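Local coordinates for protein beta-galactosidase (Geobacillus stearothermophilus, PDB 5DFA) that probably hydrolyses terminal non-reducing beta-D-galactose residues from beta-D-galactosides as a zinc-binding glycoside hydrolase of family 42, at residues Y21-W26 against F48-F53; R83-T88 against A149-H154; A411-L416 against Y468-A473; V543-R548 against T565-Y570. The protein carries 1 engineered substitution. One frame throughout, in Å; residues are numbered along the deposited sequence.

How the interactions relate
Interactions 1 and 2 lie in the eight-stranded parallel barrel, where strands 47-50 and 83-87 are neighbours. Their centres are 12 Å apart and they touch through the backbone, F48 O to I85 N at 2.9 Å and V50 O to A87 N at 3.0 Å. Both reach the predicted substrate pocket: the side chains of F53 in interaction 1 and H154 in interaction 2 each come within about 4 Å of that of N157. Interactions 3 and 4 share the mixed sheet of the trimerisation domain, their centres 23 Å apart and nearest atoms about 12 Å, and both lie away from the annotated sites. Interactions 2 and 3 have centres 35 Å apart.

Interaction 1 of 4, residues Y21-W26 against F48-F53; sequences YNPDQW and FTVGVF
Y21 N donates to T49 O at 2.9 Å, an almost straight bond (171°) joining the end of barrel strand 16-21 to strand 47-50. The two paths then diverge, their touching parts running 44° apart. Beyond Y21 the chain enters a short 3-10 turn, 23-25, and beyond V50 the other segment also leaves its strand at G51, whose backbone angles would jam a side chain against the preceding carbonyl.

Three waters bridge this widening. Water 1 lies 2.7 Å from Y21 O and 3.0 Å from D24 OD1 and accepts from G51 N; water 2 joins N22 OD1 to T49 O; water 3 links D24 OD2, at 2.9 Å, with F53 N. D24 thus offers each carboxylate oxygen to a different water, with CG turned between its own N and carbonyl carbon (chi1 44°).

Apolar contact gathers mainly at the strand end. Y21 CB meets F48 CB at 3.9 Å, while V50 CG2 comes to the edge of the Y21 ring, 4.3 Å from CD2. P23 CD lies over one face of that ring, toward its rim, and the phenol OH bonds to D36.

Helix 30-42 packs on Y21, P23 and F48, helix 68-79 on P23, D24 and V50. F53 reaches N157 of the predicted substrate site and meets W196 of a second subunit, while the next barrel strand, 83-87, bonds to the backbone of F48 and V50.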
loop_
_atom_site.group_PDB
_atom_site.type_symbol
_atom_site.label_atom_id
_atom_site.label_comp_id
_atom_site.label_asym_id
_atom_site.label_seq_id
_atom_site.Cartn_x
_atom_site.Cartn_y
_atom_site.Cartn_z
ATOM N N TYR A 21 3.635 -28.121 -24.263
ATOM C CA TYR A 21 2.692 -29.228 -24.285
ATOM C C TYR A 21 2.830 -30.029 -22.996
ATOM O O TYR A 21 3.919 -30.496 -22.662
ATOM C CB TYR A 21 2.934 -30.111 -25.513
ATOM C CG TYR A 21 2.005 -31.298 -25.633
ATOM C CD1 TYR A 21 0.632 -31.151 -25.481
ATOM C CD2 TYR A 21 2.501 -32.563 -25.920
ATOM C CE1 TYR A 21 -0.220 -32.236 -25.596
ATOM C CE2 TYR A 21 1.658 -33.653 -26.038
ATOM C CZ TYR A 21 0.299 -33.483 -25.877
ATOM O OH TYR A 21 -0.544 -34.565 -25.993
ATOM N N ASN A 22 1.727 -30.178 -22.269
ATOM C CA ASN A 22 1.755 -30.862 -20.981
ATOM C C ASN A 22 0.833 -32.078 -20.923
ATOM O O ASN A 22 -0.193 -32.049 -20.243
ATOM C CB ASN A 22 1.381 -29.888 -19.861
ATOM C CG ASN A 22 2.266 -28.656 -19.841
ATOM O OD1 ASN A 22 3.422 -28.714 -19.421
ATOM N ND2 ASN A 22 1.724 -27.531 -20.293
ATOM N N PRO A 23 1.204 -33.160 -21.626
ATOM C CA PRO A 23 0.384 -34.376 -21.637
ATOM C C PRO A 23 0.401 -35.089 -20.289
ATOM O O PRO A 23 -0.473 -35.912 -20.016
ATOM C CB PRO A 23 1.048 -35.233 -22.717
ATOM C CG PRO A 23 2.468 -34.801 -22.700
ATOM C CD PRO A 23 2.445 -33.329 -22.405
ATOM N N ASP A 24 1.387 -34.763 -19.459
ATOM C CA ASP A 24 1.526 -35.372 -18.139
ATOM C C ASP A 24 0.382 -34.982 -17.204
ATOM O O ASP A 24 0.229 -35.555 -16.125
ATOM C CB ASP A 24 2.871 -34.987 -17.515
ATOM C CG ASP A 24 3.194 -33.514 -17.687
ATOM O OD1 ASP A 24 2.937 -32.970 -18.781
ATOM O OD2 ASP A 24 3.707 -32.900 -16.726
ATOM N N GLN A 25 -0.417 -34.006 -17.622
ATOM C CA GLN A 25 -1.603 -33.615 -16.872
ATOM C C GLN A 25 -2.828 -34.374 -17.372
ATOM O O GLN A 25 -3.916 -34.257 -16.806
ATOM C CB GLN A 25 -1.843 -32.107 -16.984
ATOM C CG GLN A 25 -0.662 -31.246 -16.570
ATOM C CD GLN A 25 -0.927 -29.766 -16.771
ATOM O OE1 GLN A 25 -2.022 -29.368 -17.169
ATOM N NE2 GLN A 25 0.080 -28.942 -16.500
ATOM N N TRP A 26 -2.644 -35.156 -18.433
ATOM C CA TRP A 26 -3.758 -35.835 -19.089
ATOM C C TRP A 26 -3.481 -37.314 -19.347
ATOM O O TRP A 26 -4.029 -37.896 -20.284
ATOM C CB TRP A 26 -4.085 -35.146 -20.416
ATOM C CG TRP A 26 -4.441 -33.700 -20.277
ATOM C CD1 TRP A 26 -3.591 -32.636 -20.353
ATOM C CD2 TRP A 26 -5.745 -33.157 -20.044
ATOM N NE1 TRP A 26 -4.285 -31.463 -20.178
ATOM C CE2 TRP A 26 -5.609 -31.755 -19.987
ATOM C CE3 TRP A 26 -7.015 -33.719 -19.877
ATOM C CZ2 TRP A 26 -6.694 -30.908 -19.769
ATOM C CZ3 TRP A 26 -8.090 -32.877 -19.661
ATOM C CH2 TRP A 26 -7.922 -31.487 -19.609
ATOM N N PHE A 48 6.952 -28.664 -30.043
ATOM C CA PHE A 48 6.345 -28.654 -28.717
ATOM C C PHE A 48 7.355 -28.793 -27.584
ATOM O O PHE A 48 8.218 -29.672 -27.605
ATOM C CB PHE A 48 5.298 -29.763 -28.625
ATOM C CG PHE A 48 4.256 -29.684 -29.698
ATOM C CD1 PHE A 48 3.186 -28.815 -29.577
ATOM C CD2 PHE A 48 4.362 -30.457 -30.842
ATOM C CE1 PHE A 48 2.232 -28.729 -30.570
ATOM C CE2 PHE A 48 3.411 -30.375 -31.838
ATOM C CZ PHE A 48 2.347 -29.507 -31.703
ATOM N N THR A 49 7.230 -27.911 -26.596
ATOM C CA THR A 49 8.085 -27.934 -25.418
ATOM C C THR A 49 7.494 -28.853 -24.354
ATOM O O THR A 49 6.429 -28.574 -23.801
ATOM C CB THR A 49 8.275 -26.523 -24.833
ATOM O OG1 THR A 49 8.699 -25.628 -25.868
ATOM C CG2 THR A 49 9.316 -26.540 -23.727
ATOM N N VAL A 50 8.189 -29.950 -24.071
ATOM C CA VAL A 50 7.676 -30.966 -23.161
ATOM C C VAL A 50 8.567 -31.143 -21.932
ATOM O O VAL A 50 9.794 -31.122 -22.035
ATOM C CB VAL A 50 7.535 -32.328 -23.878
ATOM C CG1 VAL A 50 6.880 -33.353 -22.966
ATOM C CG2 VAL A 50 6.737 -32.173 -25.164
ATOM N N GLY A 51 7.940 -31.302 -20.769
ATOM C CA GLY A 51 8.655 -31.663 -19.557
ATOM C C GLY A 51 9.101 -30.504 -18.687
ATOM O O GLY A 51 9.933 -30.686 -17.798
ATOM N N VAL A 52 8.549 -29.320 -18.934
ATOM C CA VAL A 52 8.926 -28.127 -18.182
ATOM C C VAL A 52 8.649 -28.294 -16.687
ATOM O O VAL A 52 9.471 -27.926 -15.848
ATOM C CB VAL A 52 8.185 -26.877 -18.698
ATOM C CG1 VAL A 52 8.591 -25.654 -17.900
ATOM C CG2 VAL A 52 8.474 -26.663 -20.174
ATOM N N PHE A 53 7.491 -28.860 -16.362
ATOM C CA PHE A 53 7.131 -29.110 -14.970
ATOM C C PHE A 53 6.706 -30.561 -14.769
ATOM O O PHE A 53 5.654 -30.831 -14.189
ATOM C CB PHE A 53 6.005 -28.172 -14.527
ATOM C CG PHE A 53 6.338 -26.712 -14.660
ATOM C CD1 PHE A 53 7.235 -26.111 -13.793
ATOM C CD2 PHE A 53 5.745 -25.937 -15.643
ATOM C CE1 PHE A 53 7.542 -24.769 -13.907
ATOM C CE2 PHE A 53 6.046 -24.592 -15.762
ATOM C CZ PHE A 53 6.947 -24.008 -14.893
HETATM O O HOH W 1 5.063 -31.846 -20.582
HETATM O O HOH W 2 5.955 -28.518 -20.953
HETATM O O HOH W 3 5.392 -30.624 -17.549
#

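Interaction 2 of 4, residues R83-T88 against A149-H154; sequences RVILAT and ALLMWH
A149 O is gripped twice by the opposite strand: V84 N reaches it at 2.7 Å and R83 NE, more weakly, at 3.2 Å. The R83 chain, bent at chi2 and chi3, folds back so that NH2 meets L150 O at 3.1 Å. That carbonyl oxygen lies in the guanidinium plane, although the donor sits above the carbonyl's own plane. L151 CD1 lies over one face of the guanidinium, offset toward its rim, and Q11 takes a further bond from NH2. A leucine at R83 would probably leave L150 O without this donor and L151 CD1 without its flat partner.

Strands 83-87 and 150-154 run parallel, third and fourth in the TIM barrel. L151 N bonds to V84 O and H154 N to L86 O. L86 and W153 lie side by side, pointing the same way, with L86 CD2 3.5 Å from W153 CZ3; the indole NE1 bonds to T247. On the face bearing A87, H154 CB packs at 3.7 Å against both A87 CB and I85 CG2. The H154 side chain is about 4 Å from that of N157, a predicted substrate-binding residue.

R83 NE and NH2 thus reach neutral oxygens, whereas apolar packing dominates the middle.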
loop_
_atom_site.group_PDB
_atom_site.type_symbol
_atom_site.label_atom_id
_atom_site.label_comp_id
_atom_site.label_asym_id
_atom_site.label_seq_id
_atom_site.Cartn_x
_atom_site.Cartn_y
_atom_site.Cartn_z
ATOM N N ARG A 83 8.411 -31.865 -34.013
ATOM C CA ARG A 83 9.678 -31.860 -33.291
ATOM C C ARG A 83 9.446 -31.625 -31.803
ATOM O O ARG A 83 8.404 -31.103 -31.403
ATOM C CB ARG A 83 10.618 -30.792 -33.853
ATOM C CG ARG A 83 10.958 -30.973 -35.323
ATOM C CD ARG A 83 11.601 -32.327 -35.578
ATOM N NE ARG A 83 12.921 -32.434 -34.964
ATOM C CZ ARG A 83 14.060 -32.179 -35.598
ATOM N NH1 ARG A 83 14.044 -31.802 -36.869
ATOM N NH2 ARG A 83 15.217 -32.304 -34.963
ATOM N N VAL A 84 10.422 -32.008 -30.986
ATOM C CA VAL A 84 10.304 -31.853 -29.542
ATOM C C VAL A 84 11.411 -30.983 -28.954
ATOM O O VAL A 84 12.594 -31.308 -29.058
ATOM C CB VAL A 84 10.326 -33.215 -28.823
ATOM C CG1 VAL A 84 10.285 -33.016 -27.314
ATOM C CG2 VAL A 84 9.164 -34.079 -29.284
ATOM N N ILE A 85 11.015 -29.873 -28.342
ATOM C CA ILE A 85 11.925 -29.100 -27.510
ATOM C C ILE A 85 11.856 -29.670 -26.100
ATOM O O ILE A 85 10.890 -29.438 -25.376
ATOM C CB ILE A 85 11.573 -27.599 -27.493
ATOM C CG1 ILE A 85 11.762 -26.987 -28.882
ATOM C CG2 ILE A 85 12.434 -26.860 -26.480
ATOM C CD1 ILE A 85 11.367 -25.525 -28.961
ATOM N N LEU A 86 12.870 -30.440 -25.718
ATOM C CA LEU A 86 12.851 -31.105 -24.423
ATOM C C LEU A 86 13.351 -30.182 -23.320
ATOM O O LEU A 86 14.436 -29.608 -23.418
ATOM C CB LEU A 86 13.685 -32.386 -24.460
ATOM C CG LEU A 86 13.627 -33.230 -23.185
ATOM C CD1 LEU A 86 12.182 -33.482 -22.776
ATOM C CD2 LEU A 86 14.365 -34.545 -23.377
ATOM N N ALA A 87 12.549 -30.047 -22.270
ATOM C CA ALA A 87 12.885 -29.163 -21.165
ATOM C C ALA A 87 13.384 -29.934 -19.951
ATOM O O ALA A 87 12.902 -31.028 -19.657
ATOM C CB ALA A 87 11.680 -28.315 -20.786
ATOM N N THR A 88 14.360 -29.358 -19.254
ATOM C CA THR A 88 14.787 -29.882 -17.965
ATOM C C THR A 88 13.811 -29.382 -16.901
ATOM O O THR A 88 13.364 -28.237 -16.958
ATOM C CB THR A 88 16.227 -29.458 -17.619
ATOM O OG1 THR A 88 16.289 -28.033 -17.479
ATOM C CG2 THR A 88 17.188 -29.899 -18.713
ATOM N N ALA A 149 13.467 -36.710 -33.122
ATOM C CA ALA A 149 12.506 -35.644 -32.864
ATOM C C ALA A 149 13.090 -34.547 -31.980
ATOM O O ALA A 149 12.556 -33.438 -31.924
ATOM C CB ALA A 149 11.246 -36.212 -32.231
ATOM N N LEU A 150 14.183 -34.855 -31.287
ATOM C CA LEU A 150 14.815 -33.880 -30.402
ATOM C C LEU A 150 15.409 -32.727 -31.199
ATOM O O LEU A 150 16.223 -32.935 -32.100
ATOM C CB LEU A 150 15.897 -34.538 -29.544
ATOM C CG LEU A 150 16.611 -33.586 -28.580
ATOM C CD1 LEU A 150 15.612 -32.923 -27.641
ATOM C CD2 LEU A 150 17.689 -34.314 -27.793
ATOM N N LEU A 151 15.000 -31.511 -30.856
ATOM C CA LEU A 151 15.422 -30.326 -31.589
ATOM C C LEU A 151 16.334 -29.428 -30.758
ATOM O O LEU A 151 17.312 -28.881 -31.270
ATOM C CB LEU A 151 14.198 -29.530 -32.051
ATOM C CG LEU A 151 14.472 -28.284 -32.894
ATOM C CD1 LEU A 151 15.101 -28.669 -34.224
ATOM C CD2 LEU A 151 13.199 -27.477 -33.105
ATOM N N MET A 152 16.014 -29.289 -29.475
ATOM C CA MET A 152 16.659 -28.291 -28.631
ATOM C C MET A 152 16.380 -28.529 -27.146
ATOM O O MET A 152 15.327 -29.055 -26.782
ATOM C CB MET A 152 16.188 -26.893 -29.050
ATOM C CG MET A 152 16.409 -25.788 -28.035
ATOM S SD MET A 152 15.844 -24.201 -28.666
ATOM C CE MET A 152 16.980 -23.995 -30.027
ATOM N N TRP A 153 17.329 -28.155 -26.292
ATOM C CA TRP A 153 17.124 -28.216 -24.849
ATOM C C TRP A 153 16.524 -26.920 -24.304
ATOM O O TRP A 153 16.952 -25.822 -24.661
ATOM C CB TRP A 153 18.441 -28.520 -24.128
ATOM C CG TRP A 153 18.945 -29.911 -24.352
ATOM C CD1 TRP A 153 19.959 -30.292 -25.179
ATOM C CD2 TRP A 153 18.455 -31.109 -23.739
ATOM N NE1 TRP A 153 20.134 -31.655 -25.119
ATOM C CE2 TRP A 153 19.222 -32.180 -24.242
ATOM C CE3 TRP A 153 17.443 -31.383 -22.813
ATOM C CZ2 TRP A 153 19.008 -33.499 -23.850
ATOM C CZ3 TRP A 153 17.234 -32.693 -22.425
ATOM C CH2 TRP A 153 18.011 -33.735 -22.944
ATOM N N HIS A 154 15.529 -27.066 -23.435
ATOM C CA HIS A 154 14.883 -25.937 -22.773
ATOM C C HIS A 154 15.196 -26.001 -21.280
ATOM O O HIS A 154 14.411 -26.529 -20.496
ATOM C CB HIS A 154 13.371 -25.965 -23.029
ATOM C CG HIS A 154 12.619 -24.820 -22.421
ATOM N ND1 HIS A 154 12.571 -24.592 -21.062
ATOM C CD2 HIS A 154 11.866 -23.849 -22.991
ATOM C CE1 HIS A 154 11.831 -23.524 -20.823
ATOM N NE2 HIS A 154 11.391 -23.055 -21.975
#

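Interaction 3 of 4, residues A411-L416 against Y468-A473; sequences AEVAIL and YKLLIA
A414 CB sits over the Y468 ring, 3.5 Å from its centroid and 9° off the normal, a CH-pi contact where a parallel beta pair of the trimerisation domain begins. Strand 413-416 runs between 456-459 and 470-473 in the parallel part of its mixed sheet, an alpha/beta arrangement with helix 438-451 packed on I415, L470 and I472. Y468 CG lies anti to its carbonyl carbon (chi1 -62°), which carries the ring across toward the other segment; its OH bonds to D457.

On the face bearing V413 and I415, side chains run alongside their partners and point the same way: V413 CG1 lies 4.0 Å from L470 CD2, and I415 CG1 is 4.1 Å from I472 CB. Across the sheet, L471 CD2 turns in to touch L416 CB at 3.5 Å, on the face shared with A414.

At the partly exposed end E412 and K469 also lie side by side, in a salt bridge whose hydrogen bond is weak; K469 NZ has a second partner in L614 O. The E412 carbonyl O takes two donors, K469 N at 2.9 Å on a lone pair in the carbonyl plane and L470 N at 3.2 Å, nearly along the C=O axis.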
loop_
_atom_site.group_PDB
_atom_site.type_symbol
_atom_site.label_atom_id
_atom_site.label_comp_id
_atom_site.label_asym_id
_atom_site.label_seq_id
_atom_site.Cartn_x
_atom_site.Cartn_y
_atom_site.Cartn_z
ATOM N N ALA A 411 21.748 -3.419 -38.627
ATOM C CA ALA A 411 21.286 -2.058 -38.395
ATOM C C ALA A 411 22.452 -1.076 -38.384
ATOM O O ALA A 411 23.584 -1.445 -38.074
ATOM C CB ALA A 411 20.513 -1.976 -37.088
ATOM N N GLU A 412 22.166 0.174 -38.731
ATOM C CA GLU A 412 23.169 1.230 -38.699
ATOM C C GLU A 412 23.031 2.048 -37.421
ATOM O O GLU A 412 23.908 2.839 -37.077
ATOM C CB GLU A 412 23.039 2.139 -39.923
ATOM C CG GLU A 412 23.252 1.430 -41.251
ATOM C CD GLU A 412 22.994 2.336 -42.441
ATOM O OE1 GLU A 412 21.814 2.637 -42.715
ATOM O OE2 GLU A 412 23.971 2.745 -43.103
ATOM N N VAL A 413 21.919 1.844 -36.721
ATOM C CA VAL A 413 21.623 2.582 -35.499
ATOM C C VAL A 413 21.596 1.647 -34.294
ATOM O O VAL A 413 21.008 0.566 -34.350
ATOM C CB VAL A 413 20.272 3.321 -35.602
ATOM C CG1 VAL A 413 20.011 4.144 -34.349
ATOM C CG2 VAL A 413 20.245 4.206 -36.839
ATOM N N ALA A 414 22.235 2.066 -33.206
ATOM C CA ALA A 414 22.272 1.263 -31.992
ATOM C C ALA A 414 21.910 2.079 -30.755
ATOM O O ALA A 414 22.312 3.234 -30.619
ATOM C CB ALA A 414 23.644 0.631 -31.821
ATOM N N ILE A 415 21.139 1.470 -29.860
ATOM C CA ILE A 415 20.831 2.075 -28.571
ATOM C C ILE A 415 21.463 1.247 -27.459
ATOM O O ILE A 415 21.214 0.046 -27.353
ATOM C CB ILE A 415 19.313 2.186 -28.336
ATOM C CG1 ILE A 415 18.677 3.105 -29.380
ATOM C CG2 ILE A 415 19.028 2.700 -26.933
ATOM C CD1 ILE A 415 17.167 3.165 -29.300
ATOM N N LEU A 416 22.286 1.889 -26.635
ATOM C CA LEU A 416 23.030 1.174 -25.603
ATOM C C LEU A 416 22.230 1.019 -24.315
ATOM O O LEU A 416 21.770 1.999 -23.728
ATOM C CB LEU A 416 24.351 1.886 -25.309
ATOM C CG LEU A 416 25.258 1.238 -24.263
ATOM C CD1 LEU A 416 25.567 -0.200 -24.639
ATOM C CD2 LEU A 416 26.541 2.039 -24.104
ATOM N N TYR A 468 28.389 0.460 -36.268
ATOM C CA TYR A 468 27.249 1.372 -36.277
ATOM C C TYR A 468 27.635 2.802 -36.645
ATOM O O TYR A 468 28.721 3.273 -36.304
ATOM C CB TYR A 468 26.554 1.358 -34.914
ATOM C CG TYR A 468 25.991 0.008 -34.535
ATOM C CD1 TYR A 468 24.775 -0.425 -35.047
ATOM C CD2 TYR A 468 26.676 -0.836 -33.670
ATOM C CE1 TYR A 468 24.256 -1.660 -34.706
ATOM C CE2 TYR A 468 26.164 -2.071 -33.324
ATOM C CZ TYR A 468 24.954 -2.478 -33.845
ATOM O OH TYR A 468 24.439 -3.707 -33.505
ATOM N N LYS A 469 26.738 3.482 -37.351
ATOM C CA LYS A 469 26.909 4.893 -37.672
ATOM C C LYS A 469 26.561 5.753 -36.466
ATOM O O LYS A 469 27.255 6.718 -36.149
ATOM C CB LYS A 469 26.028 5.297 -38.856
ATOM C CG LYS A 469 26.496 4.801 -40.211
ATOM C CD LYS A 469 25.638 5.399 -41.316
ATOM C CE LYS A 469 26.188 5.073 -42.696
ATOM N NZ LYS A 469 25.299 5.590 -43.774
ATOM N N LEU A 470 25.471 5.386 -35.803
ATOM C CA LEU A 470 24.923 6.167 -34.705
ATOM C C LEU A 470 24.670 5.297 -33.482
ATOM O O LEU A 470 23.982 4.280 -33.566
ATOM C CB LEU A 470 23.626 6.850 -35.142
ATOM C CG LEU A 470 22.765 7.527 -34.074
ATOM C CD1 LEU A 470 23.473 8.735 -33.485
ATOM C CD2 LEU A 470 21.413 7.919 -34.652
ATOM N N LEU A 471 25.233 5.693 -32.346
ATOM C CA LEU A 471 24.969 4.994 -31.098
ATOM C C LEU A 471 24.343 5.973 -30.111
ATOM O O LEU A 471 24.885 7.049 -29.851
ATOM C CB LEU A 471 26.251 4.377 -30.527
ATOM C CG LEU A 471 26.178 3.172 -29.571
ATOM C CD1 LEU A 471 27.562 2.842 -29.033
ATOM C CD2 LEU A 471 25.198 3.355 -28.422
ATOM N N ILE A 472 23.195 5.584 -29.569
ATOM C CA ILE A 472 22.474 6.399 -28.603
ATOM C C ILE A 472 22.606 5.801 -27.207
ATOM O O ILE A 472 22.222 4.654 -26.978
ATOM C CB ILE A 472 20.987 6.520 -28.979
ATOM C CG1 ILE A 472 20.846 7.132 -30.375
ATOM C CG2 ILE A 472 20.241 7.354 -27.950
ATOM C CD1 ILE A 472 19.488 6.926 -30.997
ATOM N N ALA A 473 23.155 6.576 -26.277
ATOM C CA ALA A 473 23.363 6.100 -24.912
ATOM C C ALA A 473 22.733 7.037 -23.887
ATOM O O ALA A 473 23.429 7.846 -23.271
ATOM C CB ALA A 473 24.851 5.936 -24.631
#

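Interaction 4 of 4, residues V543-R548 against T565-Y570; sequences VHYRGR and TVEGVY
E567 and Y545 meet beside a classic beta bulge, in which E567 and G568 both face V581, in the mixed sheet of the trimerisation domain; the other edge of their strand pairs antiparallel with 543-545.

E567 O comes to the edge of the Y545 ring, 3.1 Å from CD1. With CG anti to the backbone N (chi1 165°), the Y545 ring runs alongside E567, whose carboxylate is turned 39° from it and forms a long salt bridge, OE1 to R546 NH2 at 3.7 Å, the guanidinium and carboxylate planes 65° apart. R546 CG lies over one ring face, toward its rim, while F602 of helix 600-613 meets the ring edge-to-face. An alanine at Y545 is likely to open a gap between E567 and that helix and leave R546 CG without its ring.

G568 follows, its CA 3.2 Å from H544 O; a side chain would crowd V543 CG1. V569 makes the hydrogen-bonded pair with H544: its O accepts from H544 N at 2.9 Å, and its N donates to H544 O at 3.2 Å.

Last comes Y570, side by side with V543. Its OH bonds to T557 O, and its CD2 rests 3.9 Å from V543 CG2.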
loop_
_atom_site.group_PDB
_atom_site.type_symbol
_atom_site.label_atom_id
_atom_site.label_comp_id
_atom_site.label_asym_id
_atom_site.label_seq_id
_atom_site.Cartn_x
_atom_site.Cartn_y
_atom_site.Cartn_z
ATOM N N VAL A 543 12.770 24.054 -24.172
ATOM C CA VAL A 543 14.025 24.257 -24.882
ATOM C C VAL A 543 13.767 24.777 -26.291
ATOM O O VAL A 543 12.971 24.203 -27.037
ATOM C CB VAL A 543 14.844 22.953 -24.960
ATOM C CG1 VAL A 543 16.072 23.143 -25.837
ATOM C CG2 VAL A 543 15.237 22.491 -23.567
ATOM N N HIS A 544 14.429 25.872 -26.651
ATOM C CA HIS A 544 14.342 26.386 -28.010
ATOM C C HIS A 544 15.386 25.705 -28.885
ATOM O O HIS A 544 16.573 25.697 -28.561
ATOM C CB HIS A 544 14.526 27.903 -28.042
ATOM C CG HIS A 544 14.141 28.526 -29.347
ATOM N ND1 HIS A 544 15.063 28.860 -30.314
ATOM C CD2 HIS A 544 12.929 28.864 -29.849
ATOM C CE1 HIS A 544 14.437 29.384 -31.355
ATOM N NE2 HIS A 544 13.142 29.397 -31.097
ATOM N N TYR A 545 14.933 25.135 -29.996
ATOM C CA TYR A 545 15.793 24.340 -30.862
ATOM C C TYR A 545 15.197 24.260 -32.263
ATOM O O TYR A 545 14.047 23.850 -32.432
ATOM C CB TYR A 545 15.991 22.943 -30.262
ATOM C CG TYR A 545 16.557 21.900 -31.202
ATOM C CD1 TYR A 545 17.927 21.784 -31.398
ATOM C CD2 TYR A 545 15.722 21.013 -31.867
ATOM C CE1 TYR A 545 18.447 20.824 -32.246
ATOM C CE2 TYR A 545 16.233 20.050 -32.716
ATOM C CZ TYR A 545 17.596 19.962 -32.902
ATOM O OH TYR A 545 18.109 19.003 -33.747
ATOM N N ARG A 546 15.986 24.664 -33.256
ATOM C CA ARG A 546 15.550 24.711 -34.651
ATOM C C ARG A 546 14.291 25.561 -34.827
ATOM O O ARG A 546 13.312 25.121 -35.431
ATOM C CB ARG A 546 15.311 23.297 -35.191
ATOM C CG ARG A 546 16.560 22.426 -35.239
ATOM C CD ARG A 546 17.609 23.004 -36.174
ATOM N NE ARG A 546 18.719 22.080 -36.388
ATOM C CZ ARG A 546 19.862 22.110 -35.708
ATOM N NH1 ARG A 546 20.051 23.022 -34.765
ATOM N NH2 ARG A 546 20.816 21.227 -35.973
ATOM N N GLY A 547 14.328 26.777 -34.287
ATOM C CA GLY A 547 13.249 27.737 -34.449
ATOM C C GLY A 547 11.939 27.343 -33.793
ATOM O O GLY A 547 10.874 27.822 -34.183
ATOM N N ARG A 548 12.015 26.482 -32.785
ATOM C CA ARG A 548 10.818 25.948 -32.148
ATOM C C ARG A 548 11.056 25.664 -30.666
ATOM O O ARG A 548 12.178 25.366 -30.258
ATOM C CB ARG A 548 10.369 24.674 -32.870
ATOM C CG ARG A 548 9.007 24.138 -32.459
ATOM C CD ARG A 548 8.895 22.660 -32.796
ATOM N NE ARG A 548 7.554 22.123 -32.576
ATOM C CZ ARG A 548 7.048 21.830 -31.383
ATOM N NH1 ARG A 548 7.766 22.023 -30.285
ATOM N NH2 ARG A 548 5.819 21.341 -31.287
ATOM N N THR A 565 29.197 23.246 -29.986
ATOM C CA THR A 565 28.256 24.195 -30.564
ATOM C C THR A 565 26.913 24.105 -29.846
ATOM O O THR A 565 26.386 23.013 -29.637
ATOM C CB THR A 565 28.046 23.940 -32.072
ATOM O OG1 THR A 565 29.284 24.125 -32.770
ATOM C CG2 THR A 565 27.000 24.889 -32.642
ATOM N N VAL A 566 26.366 25.254 -29.462
ATOM C CA VAL A 566 25.065 25.293 -28.806
ATOM C C VAL A 566 23.942 25.209 -29.835
ATOM O O VAL A 566 23.818 26.074 -30.701
ATOM C CB VAL A 566 24.893 26.571 -27.968
ATOM C CG1 VAL A 566 23.503 26.618 -27.358
ATOM C CG2 VAL A 566 25.959 26.642 -26.886
ATOM N N GLU A 567 23.128 24.162 -29.738
ATOM C CA GLU A 567 22.034 23.960 -30.683
ATOM C C GLU A 567 20.674 24.156 -30.020
ATOM O O GLU A 567 19.660 24.311 -30.701
ATOM C CB GLU A 567 22.123 22.567 -31.309
ATOM C CG GLU A 567 23.404 22.331 -32.094
ATOM C CD GLU A 567 23.294 21.170 -33.062
ATOM O OE1 GLU A 567 22.441 20.285 -32.837
ATOM O OE2 GLU A 567 24.057 21.144 -34.049
ATOM N N GLY A 568 20.658 24.152 -28.692
ATOM C CA GLY A 568 19.428 24.343 -27.945
ATOM C C GLY A 568 19.669 25.001 -26.600
ATOM O O GLY A 568 20.672 24.728 -25.938
ATOM N N VAL A 569 18.749 25.872 -26.195
ATOM C CA VAL A 569 18.862 26.560 -24.914
ATOM C C VAL A 569 17.556 26.511 -24.127
ATOM O O VAL A 569 16.471 26.480 -24.707
ATOM C CB VAL A 569 19.276 28.039 -25.094
ATOM C CG1 VAL A 569 20.706 28.138 -25.597
ATOM C CG2 VAL A 569 18.322 28.752 -26.039
ATOM N N TYR A 570 17.670 26.500 -22.801
ATOM C CA TYR A 570 16.500 26.551 -21.931
ATOM C C TYR A 570 15.836 27.918 -22.045
ATOM O O TYR A 570 16.460 28.881 -22.490
ATOM C CB TYR A 570 16.886 26.263 -20.477
ATOM C CG TYR A 570 17.595 24.943 -20.278
ATOM C CD1 TYR A 570 18.968 24.895 -20.077
ATOM C CD2 TYR A 570 16.892 23.745 -20.288
ATOM C CE1 TYR A 570 19.622 23.691 -19.894
ATOM C CE2 TYR A 570 17.538 22.536 -20.105
ATOM C CZ TYR A 570 18.903 22.515 -19.909
ATOM O OH TYR A 570 19.551 21.314 -19.727
#